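PDB 3PPB: putative tetR family transcription regulator from Shewanella loihica, which probably binds DNA through an N-terminal helix-turn-helix domain and regulates transcription as a dimeric member of the TetR family. Local coordinates for residues M98-P101 and L102-A105; V116-S119 and V120-Q123; A133-I136 and R137-Q140; P149-L152 and M153-C157; L162-T165 and R166-D170. All coordinates share one frame; numbering follows the deposited sequence. Where two conformers were deposited one is given.

Overall arrangement
All five contacts are local, each formed by two adjoining segments of chain, so they follow in series and none nests in or crosses another. Contact 1 rounds the corner between helix 82-99 and helix 101-110. Contact 2 starts helix 118-128, contact 3 lies within helix 130-141, and contacts 4 and 5 sit near the beginning and at the end of helix 150-170, their centres about 19 Å apart. Between helices, contact 1 touches contact 5 through Q104, M98 and their partners T165, F168 and V169, while contact 3 packs on contact 4 through I136 and Q140 against I150 and M153. Contacts 2, 4 and 5 also meet the second subunit.

Contact 1: M98-P101 and L102-A105; sequences MANP and LKQA
N100 and K103 both carry CG beside the backbone N and opposite the carbonyl carbon (chi1 -54° and -74°); this places the N100 amide where ND2 donates to W96 O and starts the K103 chain on its way to E67. The two side chains meet at their bases, N100 CB to K103 CB at 4.2 Å. The segment is a helix-helix corner of the all-helical TetR-like fold: helix 82-99 ends, N100 leaves helical geometry, and P101 opens helix 101-110. N100 occupies the N-cap position but makes no side-chain capping bond. The first turn is closed by main-chain bonds instead. N100 O accepts from Q104 N at 2.9 Å, and P101 O accepts from A105 N, also at 2.9 Å. First-turn nitrogens have no carbonyl four residues back within the helix to bond to, so the missing N-H of P101 costs nothing here.

From this turn the side chains fan out to different neighbours. Q104 CB lies 3.3 Å from N100 O, and the chain then bends at chi2 (55°) to lead its amide away from residues 98-101 into the buried interior, where OE1 is hydrogen-bonded to Y161 OH. K103 runs out extended beyond CG, and its NZ forms a salt bridge with E67. L102 packs on L19, Q20 and V23 of helix 10-24, while Q104 touches W96 and A97 of helix 82-99. Selenomethionine M98 leads away from 102-105 and packs on F168 and V169 of helix 150-170. A105 CB rests 3.4 Å from P101 O.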
loop_
_atom_site.group_PDB
_atom_site.type_symbol
_atom_site.label_atom_id
_atom_site.label_comp_id
_atom_site.label_asym_id
_atom_site.label_seq_id
_atom_site.Cartn_x
_atom_site.Cartn_y
_atom_site.Cartn_z
HETATM N N MSE A 98 2.956 -14.874 4.844
HETATM C CA MSE A 98 2.799 -15.376 6.214
HETATM C C MSE A 98 4.067 -16.104 6.659
HETATM O O MSE A 98 4.404 -16.055 7.836
HETATM C CB MSE A 98 1.586 -16.314 6.333
HETATM C CG MSE A 98 0.245 -15.654 5.944
HETATM SE SE MSE A 98 -0.170 -13.971 6.913
HETATM C CE MSE A 98 -0.624 -14.749 8.719
ATOM N N ALA A 99 4.776 -16.765 5.727
ATOM C CA ALA A 99 6.002 -17.505 6.042
ATOM C C ALA A 99 7.240 -16.593 6.216
ATOM O O ALA A 99 8.193 -17.022 6.854
ATOM C CB ALA A 99 6.283 -18.533 4.951
ATOM N N ASN A 100 7.248 -15.368 5.624
ATOM C CA ASN A 100 8.401 -14.445 5.687
ATOM C C ASN A 100 7.955 -13.090 6.240
ATOM O O ASN A 100 7.832 -12.134 5.474
ATOM C CB ASN A 100 9.025 -14.299 4.285
ATOM C CG ASN A 100 9.389 -15.626 3.656
ATOM O OD1 ASN A 100 10.487 -16.139 3.853
ATOM N ND2 ASN A 100 8.457 -16.253 2.951
ATOM N N PRO A 101 7.660 -12.992 7.559
ATOM C CA PRO A 101 7.083 -11.737 8.093
ATOM C C PRO A 101 7.976 -10.501 7.945
ATOM O O PRO A 101 7.444 -9.419 7.700
ATOM C CB PRO A 101 6.799 -12.057 9.572
ATOM C CG PRO A 101 7.604 -13.273 9.878
ATOM C CD PRO A 101 7.692 -14.043 8.598
ATOM N N LEU A 102 9.308 -10.654 8.026
ATOM C CA LEU A 102 10.201 -9.509 7.871
ATOM C C LEU A 102 10.210 -8.975 6.415
ATOM O O LEU A 102 10.003 -7.766 6.199
ATOM C CB LEU A 102 11.624 -9.879 8.329
ATOM C CG LEU A 102 12.651 -8.759 8.358
ATOM C CD1 LEU A 102 12.214 -7.619 9.274
ATOM C CD2 LEU A 102 13.973 -9.293 8.846
ATOM N N LYS A 103 10.418 -9.877 5.436
ATOM C CA LYS A 103 10.424 -9.526 4.017
ATOM C C LYS A 103 9.062 -8.998 3.566
ATOM O O LYS A 103 9.006 -8.078 2.743
ATOM C CB LYS A 103 10.837 -10.732 3.171
ATOM C CG LYS A 103 12.312 -11.013 3.272
ATOM C CD LYS A 103 12.676 -12.394 2.752
ATOM C CE LYS A 103 14.143 -12.628 3.035
ATOM N NZ LYS A 103 14.547 -14.005 2.670
ATOM N N GLN A 104 7.965 -9.532 4.155
ATOM C CA GLN A 104 6.616 -9.066 3.849
ATOM C C GLN A 104 6.400 -7.639 4.411
ATOM O O GLN A 104 5.873 -6.781 3.701
ATOM C CB GLN A 104 5.545 -10.044 4.365
ATOM C CG GLN A 104 4.105 -9.550 4.191
ATOM C CD GLN A 104 3.755 -9.173 2.767
ATOM O OE1 GLN A 104 4.310 -9.699 1.794
ATOM N NE2 GLN A 104 2.797 -8.269 2.612
ATOM N N ALA A 105 6.846 -7.377 5.657
ATOM C CA ALA A 105 6.758 -6.031 6.251
ATOM C C ALA A 105 7.542 -5.015 5.373
ATOM O O ALA A 105 7.080 -3.896 5.186
ATOM C CB ALA A 105 7.307 -6.045 7.671
#

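Contact 2: V116-S119 and V120-Q123; sequences VEQS and VRDQ. With EDO (1,2-ethanediol), chain I.
E117 O receives R121 N at 3.1 Å in a nearly straight bond (162°) lying in the carbonyl plane, and Q118 O takes D122 N at 2.9 Å. S119 O and Q123 N carry the series on at 3.1 Å. A weaker link comes from the R121 side chain, whose NE reaches back to V116 O at 3.4 Å; the carbonyl oxygen sits at the edge of the guanidinium, in its plane. The main-chain bonds wind the start of helix 118-128, with E117 at the N-cap position and V116 just ahead of it. E117 N donates to O1 of a 1,2-ethanediol molecule, 2.9 Å away, probably from the crystallisation liquor, which also binds E58 OE2.

Around this frame, R121 bends at chi3 (-71°); Q118 CA lies over one face of its guanidinium, R121 NH2 is 3.5 Å from Q118 CG, and the amide plane is turned 39° from that of the guanidinium. The same region faces the second subunit, whose D170 packs on Q118 and forms a long, weak ion pair with R121 NH2. V116 and V120 cross at about a right angle, CG1 to CG1 at 3.8 Å, and V120 continues onto F61 and L62 of helix 53-74.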
loop_
_atom_site.group_PDB
_atom_site.type_symbol
_atom_site.label_atom_id
_atom_site.label_comp_id
_atom_site.label_asym_id
_atom_site.label_seq_id
_atom_site.Cartn_x
_atom_site.Cartn_y
_atom_site.Cartn_z
ATOM N N VAL A 116 11.234 4.183 -3.029
ATOM C CA VAL A 116 12.039 3.502 -4.057
ATOM C C VAL A 116 11.897 4.254 -5.378
ATOM O O VAL A 116 10.782 4.648 -5.730
ATOM C CB VAL A 116 11.686 1.990 -4.207
ATOM C CG1 VAL A 116 12.615 1.286 -5.193
ATOM C CG2 VAL A 116 11.718 1.276 -2.857
ATOM N N GLU A 117 13.032 4.444 -6.106
ATOM C CA GLU A 117 13.076 5.060 -7.433
ATOM C C GLU A 117 12.073 4.385 -8.347
ATOM O O GLU A 117 11.981 3.149 -8.323
ATOM C CB GLU A 117 14.479 4.926 -8.044
ATOM C CG GLU A 117 15.394 6.111 -7.793
ATOM C CD GLU A 117 14.958 7.449 -8.355
ATOM O OE1 GLU A 117 14.299 7.486 -9.419
ATOM O OE2 GLU A 117 15.303 8.473 -7.724
ATOM N N GLN A 118 11.291 5.185 -9.123
ATOM C CA GLN A 118 10.268 4.665 -10.041
ATOM C C GLN A 118 10.863 3.655 -11.027
ATOM O O GLN A 118 10.224 2.633 -11.290
ATOM C CB GLN A 118 9.558 5.795 -10.803
ATOM C CG GLN A 118 8.172 5.394 -11.323
ATOM C CD GLN A 118 7.410 6.543 -11.943
ATOM O OE1 GLN A 118 7.334 7.653 -11.392
ATOM N NE2 GLN A 118 6.795 6.285 -13.093
ATOM N N SER A 119 12.089 3.916 -11.521
ATOM C CA SER A 119 12.783 3.038 -12.466
ATOM C C SER A 119 13.047 1.645 -11.860
ATOM O O SER A 119 12.891 0.644 -12.567
ATOM C CB SER A 119 14.090 3.675 -12.941
ATOM O OG SER A 119 14.964 3.981 -11.869
ATOM N N VAL A 120 13.398 1.582 -10.560
ATOM C CA VAL A 120 13.653 0.319 -9.847
ATOM C C VAL A 120 12.317 -0.413 -9.607
ATOM O O VAL A 120 12.267 -1.630 -9.774
ATOM C CB VAL A 120 14.457 0.549 -8.543
ATOM C CG1 VAL A 120 14.582 -0.726 -7.711
ATOM C CG2 VAL A 120 15.838 1.102 -8.865
ATOM N N ARG A 121 11.245 0.329 -9.263
ATOM C CA ARG A 121 9.911 -0.240 -9.080
ATOM C C ARG A 121 9.417 -0.828 -10.411
ATOM O O ARG A 121 8.764 -1.877 -10.403
ATOM C CB ARG A 121 8.919 0.801 -8.534
ATOM C CG ARG A 121 9.155 1.158 -7.057
ATOM C CD ARG A 121 8.004 1.920 -6.418
ATOM N NE ARG A 121 7.877 3.305 -6.896
ATOM C CZ ARG A 121 6.891 3.749 -7.679
ATOM N NH1 ARG A 121 5.937 2.922 -8.095
ATOM N NH2 ARG A 121 6.858 5.020 -8.057
ATOM N N ASP A 122 9.803 -0.185 -11.556
ATOM C CA ASP A 122 9.472 -0.629 -12.915
ATOM C C ASP A 122 10.188 -1.933 -13.250
ATOM O O ASP A 122 9.577 -2.805 -13.871
ATOM C CB ASP A 122 9.830 0.456 -13.960
ATOM C CG ASP A 122 8.915 1.670 -13.978
ATOM O OD1 ASP A 122 7.790 1.583 -13.423
ATOM O OD2 ASP A 122 9.312 2.701 -14.568
ATOM N N GLN A 123 11.481 -2.056 -12.847
ATOM C CA GLN A 123 12.273 -3.265 -13.095
ATOM C C GLN A 123 11.638 -4.452 -12.361
ATOM O O GLN A 123 11.574 -5.543 -12.922
ATOM C CB GLN A 123 13.755 -3.066 -12.691
ATOM C CG GLN A 123 14.662 -4.320 -12.761
ATOM C CD GLN A 123 14.655 -5.088 -14.073
ATOM O OE1 GLN A 123 14.654 -4.518 -15.168
ATOM N NE2 GLN A 123 14.708 -6.412 -13.984
HETATM C C1 EDO I . 15.610 4.334 -3.457
HETATM O O1 EDO I . 15.584 4.074 -4.864
HETATM C C2 EDO I . 16.351 5.619 -3.113
HETATM O O2 EDO I . 16.283 6.624 -4.136
#

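Contact 3: A133-I136 and R137-Q140; sequences AELI and RQGQ
Helix 130-141 carries i/i+3 and i/i+4 side-chain bonds from one carboxylate, that of E134, which serves R137 and Q138 one turn further on. E134 CG stands opposite the backbone N and the chain bends at chi2 (47°), which swings the carboxylate toward both partners. E134 OE2 uses its anti lone pair to accept from Q138 NE2 at 3.1 Å; the bond is almost straight (171°) and lies in the amide plane. E134 OE1 meets the edge of the R137 guanidinium in a salt bridge, the bond from R137 NE weak at 3.4 Å, with the two flat groups turned 43° apart. A133 CB lies over a face of that guanidinium, 3.7 Å from R137 NH2.

Other side chains pack on neighbouring helices. I136 packs on I150 and M153 of helix 150-170, while L135 reaches L82 and L89 of helix 82-99. G139 N closes the main-chain turn onto L135 O at 2.9 Å. Q140 lies alongside I136 and points the same way; its amide nitrogen is hydrogen-bonded to A146 O, and Q140 NE2 stays 3.9 Å from I136 CG2.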
loop_
_atom_site.group_PDB
_atom_site.type_symbol
_atom_site.label_atom_id
_atom_site.label_comp_id
_atom_site.label_asym_id
_atom_site.label_seq_id
_atom_site.Cartn_x
_atom_site.Cartn_y
_atom_site.Cartn_z
ATOM N N ALA A 133 1.746 -9.714 -16.099
ATOM C CA ALA A 133 1.128 -9.069 -17.262
ATOM C C ALA A 133 0.879 -10.103 -18.382
ATOM O O ALA A 133 -0.112 -9.986 -19.086
ATOM C CB ALA A 133 2.014 -7.934 -17.779
ATOM N N GLU A 134 1.763 -11.123 -18.523
ATOM C CA GLU A 134 1.578 -12.147 -19.545
ATOM C C GLU A 134 0.339 -13.001 -19.235
ATOM O O GLU A 134 -0.436 -13.301 -20.148
ATOM C CB GLU A 134 2.829 -13.011 -19.711
ATOM C CG GLU A 134 2.744 -14.051 -20.835
ATOM C CD GLU A 134 2.218 -13.619 -22.198
ATOM O OE1 GLU A 134 2.537 -12.491 -22.646
ATOM O OE2 GLU A 134 1.505 -14.432 -22.833
ATOM N N LEU A 135 0.119 -13.326 -17.951
ATOM C CA LEU A 135 -1.071 -14.080 -17.550
ATOM C C LEU A 135 -2.337 -13.256 -17.757
ATOM O O LEU A 135 -3.344 -13.812 -18.206
ATOM C CB LEU A 135 -0.977 -14.566 -16.110
ATOM C CG LEU A 135 0.033 -15.705 -15.894
ATOM C CD1 LEU A 135 0.261 -15.929 -14.428
ATOM C CD2 LEU A 135 -0.418 -16.999 -16.583
ATOM N N ILE A 136 -2.289 -11.933 -17.478
ATOM C CA ILE A 136 -3.439 -11.051 -17.720
ATOM C C ILE A 136 -3.752 -11.038 -19.235
ATOM O O ILE A 136 -4.925 -11.200 -19.596
ATOM C CB ILE A 136 -3.249 -9.619 -17.153
ATOM C CG1 ILE A 136 -3.026 -9.645 -15.620
ATOM C CG2 ILE A 136 -4.425 -8.715 -17.544
ATOM C CD1 ILE A 136 -2.404 -8.326 -15.051
ATOM N N ARG A 137 -2.715 -10.878 -20.105
ATOM C CA ARG A 137 -2.867 -10.880 -21.570
ATOM C C ARG A 137 -3.517 -12.184 -22.036
ATOM O O ARG A 137 -4.410 -12.159 -22.888
ATOM C CB ARG A 137 -1.514 -10.676 -22.274
ATOM C CG ARG A 137 -1.033 -9.235 -22.277
ATOM C CD ARG A 137 0.180 -9.044 -23.172
ATOM N NE ARG A 137 1.442 -9.227 -22.451
ATOM C CZ ARG A 137 2.133 -8.245 -21.878
ATOM N NH1 ARG A 137 1.698 -6.991 -21.942
ATOM N NH2 ARG A 137 3.264 -8.508 -21.241
ATOM N N GLN A 138 -3.101 -13.326 -21.448
ATOM C CA GLN A 138 -3.678 -14.637 -21.788
ATOM C C GLN A 138 -5.150 -14.725 -21.365
ATOM O O GLN A 138 -5.976 -15.213 -22.128
ATOM C CB GLN A 138 -2.876 -15.764 -21.161
ATOM C CG GLN A 138 -1.562 -16.045 -21.881
ATOM C CD GLN A 138 -0.740 -17.086 -21.173
ATOM O OE1 GLN A 138 -1.262 -18.047 -20.602
ATOM N NE2 GLN A 138 0.572 -16.928 -21.219
ATOM N N GLY A 139 -5.477 -14.195 -20.195
ATOM C CA GLY A 139 -6.849 -14.158 -19.695
ATOM C C GLY A 139 -7.756 -13.252 -20.492
ATOM O O GLY A 139 -8.957 -13.512 -20.590
ATOM N N GLN A 140 -7.190 -12.173 -21.058
ATOM C CA GLN A 140 -7.950 -11.237 -21.873
ATOM C C GLN A 140 -8.259 -11.889 -23.224
ATOM O O GLN A 140 -9.382 -11.771 -23.712
ATOM C CB GLN A 140 -7.184 -9.911 -22.043
ATOM C CG GLN A 140 -7.200 -9.056 -20.783
ATOM C CD GLN A 140 -6.364 -7.789 -20.884
ATOM O OE1 GLN A 140 -5.383 -7.707 -21.639
ATOM N NE2 GLN A 140 -6.720 -6.772 -20.099
#

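Contact 4: P149-L152 and M153-C157; sequences PIEL and MQDNC
P149 O and M153 N, 3.1 Å apart, form the first of four main-chain bonds that wind the beginning of helix 150-170, with P149 at the N-cap position. This helix faces the second subunit, consistent with the helical dimer interface of TetR-family regulators. I150 O to Q154 N (2.9 Å) and L152 O to N156 N continue the regular i to i+4 pattern, as does the bond from D155 N to E151 O.

The acidic pair is E151 and D155, one turn apart. Their side chains bring E151 OE2 and D155 OD2 to 4.4 Å; if both are ionised they would probably repel. A water lies within hydrogen-bonding distance of both, 2.7 Å from E151 OE2 and 2.7 Å from D155 OD2, though it cannot donate to every acceptor around it at once. H171 of the second subunit also binds E151 OE2 through NE2, so water and histidine together probably ease the repulsion. Y167 of that subunit packs over E151, L152 and D155.

Amide bonds reach further out. Q154 stretches its chain away from residues 149-152 to give NE2 to M125 O in helix 118-128. N156 bonds to two Q160 side chains: ND2 binds Q160 OE1 of its own chain, and OD1 accepts from Q160 NE2 of the second subunit.

Packing involves selenomethionine M153. Its CG stands beside the backbone N (chi1 -64°), the chain bends at chi3, and the residue packs on Q140 of helix 130-141 and M192 of helix 178-192. Nearer the backbone, M153 CG lies 3.4 Å from P149 O.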
loop_
_atom_site.group_PDB
_atom_site.type_symbol
_atom_site.label_atom_id
_atom_site.label_comp_id
_atom_site.label_asym_id
_atom_site.label_seq_id
_atom_site.Cartn_x
_atom_site.Cartn_y
_atom_site.Cartn_z
ATOM N N PRO A 149 -6.465 -1.037 -19.096
ATOM C CA PRO A 149 -5.014 -0.896 -19.355
ATOM C C PRO A 149 -4.239 -1.878 -18.479
ATOM O O PRO A 149 -4.529 -1.981 -17.284
ATOM C CB PRO A 149 -4.751 0.569 -19.007
ATOM C CG PRO A 149 -6.065 1.243 -19.293
ATOM C CD PRO A 149 -7.039 0.270 -18.714
ATOM N N ILE A 150 -3.302 -2.640 -19.104
ATOM C CA ILE A 150 -2.508 -3.688 -18.462
ATOM C C ILE A 150 -1.771 -3.179 -17.198
ATOM O O ILE A 150 -1.768 -3.863 -16.181
ATOM C CB ILE A 150 -1.525 -4.383 -19.463
ATOM C CG1 ILE A 150 -1.089 -5.768 -18.945
ATOM C CG2 ILE A 150 -0.307 -3.524 -19.866
ATOM C CD1 ILE A 150 -1.878 -6.865 -19.515
ATOM N N GLU A 151 -1.166 -1.983 -17.250
ATOM C CA GLU A 151 -0.403 -1.491 -16.103
ATOM C C GLU A 151 -1.292 -1.167 -14.893
ATOM O O GLU A 151 -0.879 -1.380 -13.758
ATOM C CB GLU A 151 0.471 -0.295 -16.466
ATOM C CG GLU A 151 1.628 -0.223 -15.485
ATOM C CD GLU A 151 2.532 0.981 -15.562
ATOM O OE1 GLU A 151 2.931 1.346 -16.689
ATOM O OE2 GLU A 151 2.911 1.504 -14.489
ATOM N N LEU A 152 -2.509 -0.680 -15.139
ATOM C CA LEU A 152 -3.475 -0.394 -14.079
ATOM C C LEU A 152 -3.895 -1.721 -13.448
ATOM O O LEU A 152 -3.999 -1.823 -12.233
ATOM C CB LEU A 152 -4.701 0.373 -14.644
ATOM C CG LEU A 152 -5.857 0.668 -13.667
ATOM C CD1 LEU A 152 -5.387 1.394 -12.388
ATOM C CD2 LEU A 152 -6.948 1.443 -14.348
HETATM N N MSE A 153 -4.100 -2.749 -14.275
HETATM C CA MSE A 153 -4.483 -4.063 -13.766
HETATM C C MSE A 153 -3.345 -4.653 -12.912
HETATM O O MSE A 153 -3.639 -5.218 -11.872
HETATM C CB MSE A 153 -4.876 -4.989 -14.929
HETATM C CG MSE A 153 -6.127 -4.486 -15.685
HETATM SE SE MSE A 153 -6.619 -5.730 -17.072
HETATM C CE MSE A 153 -7.545 -7.025 -16.022
ATOM N N GLN A 154 -2.050 -4.509 -13.334
ATOM C CA GLN A 154 -0.950 -5.064 -12.520
ATOM C C GLN A 154 -0.841 -4.294 -11.210
ATOM O O GLN A 154 -0.670 -4.933 -10.174
ATOM C CB GLN A 154 0.414 -5.119 -13.244
ATOM C CG GLN A 154 1.435 -5.986 -12.472
ATOM C CD GLN A 154 2.715 -6.375 -13.186
ATOM O OE1 GLN A 154 2.829 -6.318 -14.418
ATOM N NE2 GLN A 154 3.698 -6.838 -12.416
ATOM N N ASP A 155 -0.994 -2.940 -11.220
ATOM C CA ASP A 155 -0.960 -2.166 -9.969
ATOM C C ASP A 155 -2.087 -2.621 -9.076
ATOM O O ASP A 155 -1.919 -2.699 -7.859
ATOM C CB ASP A 155 -1.079 -0.658 -10.224
ATOM C CG ASP A 155 0.200 0.016 -10.678
ATOM O OD1 ASP A 155 1.259 -0.645 -10.653
ATOM O OD2 ASP A 155 0.134 1.200 -11.074
ATOM N N ASN A 156 -3.255 -2.910 -9.683
ATOM C CA ASN A 156 -4.414 -3.345 -8.931
ATOM C C ASN A 156 -4.121 -4.684 -8.253
ATOM O O ASN A 156 -4.434 -4.819 -7.071
ATOM C CB ASN A 156 -5.653 -3.400 -9.817
ATOM C CG ASN A 156 -6.849 -3.868 -9.060
ATOM O OD1 ASN A 156 -7.390 -3.169 -8.187
ATOM N ND2 ASN A 156 -7.149 -5.126 -9.274
ATOM N N CYS A 157 -3.517 -5.661 -8.976
ATOM C CA CYS A 157 -3.124 -6.959 -8.390
ATOM C C CYS A 157 -2.238 -6.715 -7.179
ATOM O O CYS A 157 -2.424 -7.322 -6.131
ATOM C CB CYS A 157 -2.395 -7.830 -9.414
ATOM S SG CYS A 157 -3.422 -8.382 -10.778
HETATM O O HOH W 1 2.264 2.521 -12.023
#

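Contact 5: L162-T165 and R166-D170; sequences LAAT and RYFVD
A164 and F168 meet one helical turn apart: F168 N is bonded to A164 O at 2.9 Å, and the F168 ring folds back toward the same oxygen, with F168 CD2 3.0 Å from A164 O. CG of F168 lies beside the backbone N (chi1 -71°), which directs the ring back along helix 150-170, the long helix of the TetR-like core that ends here. T165 O accepts V169 N at 3.0 Å, and V169 CG2 also comes close to that carbonyl.

The next shell fixes these groups. Y167 CD2 lies 3.8 Å over the centre of the F168 ring, W175 meets F168 edge-to-face, and E180 and S184 of helix 178-192 touch it as well. Y167 OH binds E180 and R174. T165 OG1 is held by Y161 O, the preceding turn of the helix.

Beyond them, R166 bends at chi2 and chi3 to reach D170, and its NH1 donates to M112 O of the second subunit. In a side-on salt bridge, two nitrogens of R166 grip one oxygen from the same face of the carboxylate: D170 OD1 lies 3.1 Å from R166 NE and 3.2 Å from R166 NH2.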
loop_
_atom_site.group_PDB
_atom_site.type_symbol
_atom_site.label_atom_id
_atom_site.label_comp_id
_atom_site.label_asym_id
_atom_site.label_seq_id
_atom_site.Cartn_x
_atom_site.Cartn_y
_atom_site.Cartn_z
ATOM N N LEU A 162 -1.348 -6.411 -1.290
ATOM C CA LEU A 162 -0.920 -5.688 -0.091
ATOM C C LEU A 162 -2.055 -5.527 0.898
ATOM O O LEU A 162 -1.823 -5.589 2.100
ATOM C CB LEU A 162 -0.299 -4.330 -0.445
ATOM C CG LEU A 162 1.063 -4.389 -1.185
ATOM C CD1 LEU A 162 1.468 -3.022 -1.627
ATOM C CD2 LEU A 162 2.154 -5.018 -0.308
ATOM N N ALA A 163 -3.289 -5.363 0.403
ATOM C CA ALA A 163 -4.471 -5.238 1.259
ATOM C C ALA A 163 -4.761 -6.570 1.962
ATOM O O ALA A 163 -5.017 -6.573 3.157
ATOM C CB ALA A 163 -5.664 -4.801 0.439
ATOM N N ALA A 164 -4.695 -7.699 1.228
ATOM C CA ALA A 164 -5.007 -9.023 1.790
ATOM C C ALA A 164 -3.940 -9.456 2.787
ATOM O O ALA A 164 -4.283 -10.035 3.816
ATOM C CB ALA A 164 -5.168 -10.072 0.675
ATOM N N THR A 165 -2.669 -9.127 2.527
ATOM C CA THR A 165 -1.581 -9.498 3.435
ATOM C C THR A 165 -1.566 -8.594 4.670
ATOM O O THR A 165 -1.198 -9.070 5.731
ATOM C CB THR A 165 -0.249 -9.567 2.724
ATOM O OG1 THR A 165 0.064 -8.313 2.125
ATOM C CG2 THR A 165 -0.215 -10.688 1.686
ATOM N N ARG A 166 -2.014 -7.326 4.552
ATOM C CA ARG A 166 -2.195 -6.424 5.693
ATOM C C ARG A 166 -3.254 -7.046 6.604
ATOM O O ARG A 166 -3.034 -7.204 7.797
ATOM C CB ARG A 166 -2.665 -5.022 5.202
ATOM C CG ARG A 166 -3.213 -4.048 6.283
ATOM C CD ARG A 166 -2.092 -3.351 7.049
ATOM N NE ARG A 166 -1.472 -4.249 8.024
ATOM C CZ ARG A 166 -0.178 -4.545 8.070
ATOM N NH1 ARG A 166 0.671 -3.974 7.226
ATOM N NH2 ARG A 166 0.280 -5.402 8.972
ATOM N N TYR A 167 -4.391 -7.446 6.003
ATOM C CA TYR A 167 -5.529 -8.070 6.675
ATOM C C TYR A 167 -5.112 -9.344 7.417
ATOM O O TYR A 167 -5.448 -9.498 8.598
ATOM C CB TYR A 167 -6.629 -8.391 5.636
ATOM C CG TYR A 167 -7.895 -8.990 6.203
ATOM C CD1 TYR A 167 -8.827 -8.201 6.873
ATOM C CD2 TYR A 167 -8.153 -10.353 6.091
ATOM C CE1 TYR A 167 -9.993 -8.752 7.406
ATOM C CE2 TYR A 167 -9.307 -10.914 6.627
ATOM C CZ TYR A 167 -10.245 -10.102 7.248
ATOM O OH TYR A 167 -11.417 -10.627 7.741
ATOM N N PHE A 168 -4.405 -10.270 6.737
ATOM C CA PHE A 168 -4.056 -11.526 7.361
ATOM C C PHE A 168 -2.941 -11.388 8.385
ATOM O O PHE A 168 -2.915 -12.179 9.316
ATOM C CB PHE A 168 -3.741 -12.602 6.324
ATOM C CG PHE A 168 -4.991 -13.070 5.580
ATOM C CD1 PHE A 168 -6.044 -13.671 6.265
ATOM C CD2 PHE A 168 -5.091 -12.941 4.198
ATOM C CE1 PHE A 168 -7.189 -14.109 5.591
ATOM C CE2 PHE A 168 -6.253 -13.363 3.510
ATOM C CZ PHE A 168 -7.287 -13.955 4.217
ATOM N N VAL A 169 -2.074 -10.369 8.274
ATOM C CA VAL A 169 -1.032 -10.146 9.283
ATOM C C VAL A 169 -1.711 -9.531 10.521
ATOM O O VAL A 169 -1.354 -9.879 11.650
ATOM C CB VAL A 169 0.143 -9.295 8.742
ATOM C CG1 VAL A 169 1.055 -8.797 9.883
ATOM C CG2 VAL A 169 0.940 -10.082 7.690
ATOM N N ASP A 170 -2.716 -8.651 10.310
ATOM C CA ASP A 170 -3.468 -8.024 11.415
ATOM C C ASP A 170 -4.370 -9.035 12.123
ATOM O O ASP A 170 -4.634 -8.888 13.314
ATOM C CB ASP A 170 -4.361 -6.871 10.894
ATOM C CG ASP A 170 -3.661 -5.601 10.442
ATOM O OD1 ASP A 170 -2.424 -5.491 10.649
ATOM O OD2 ASP A 170 -4.352 -4.716 9.870
#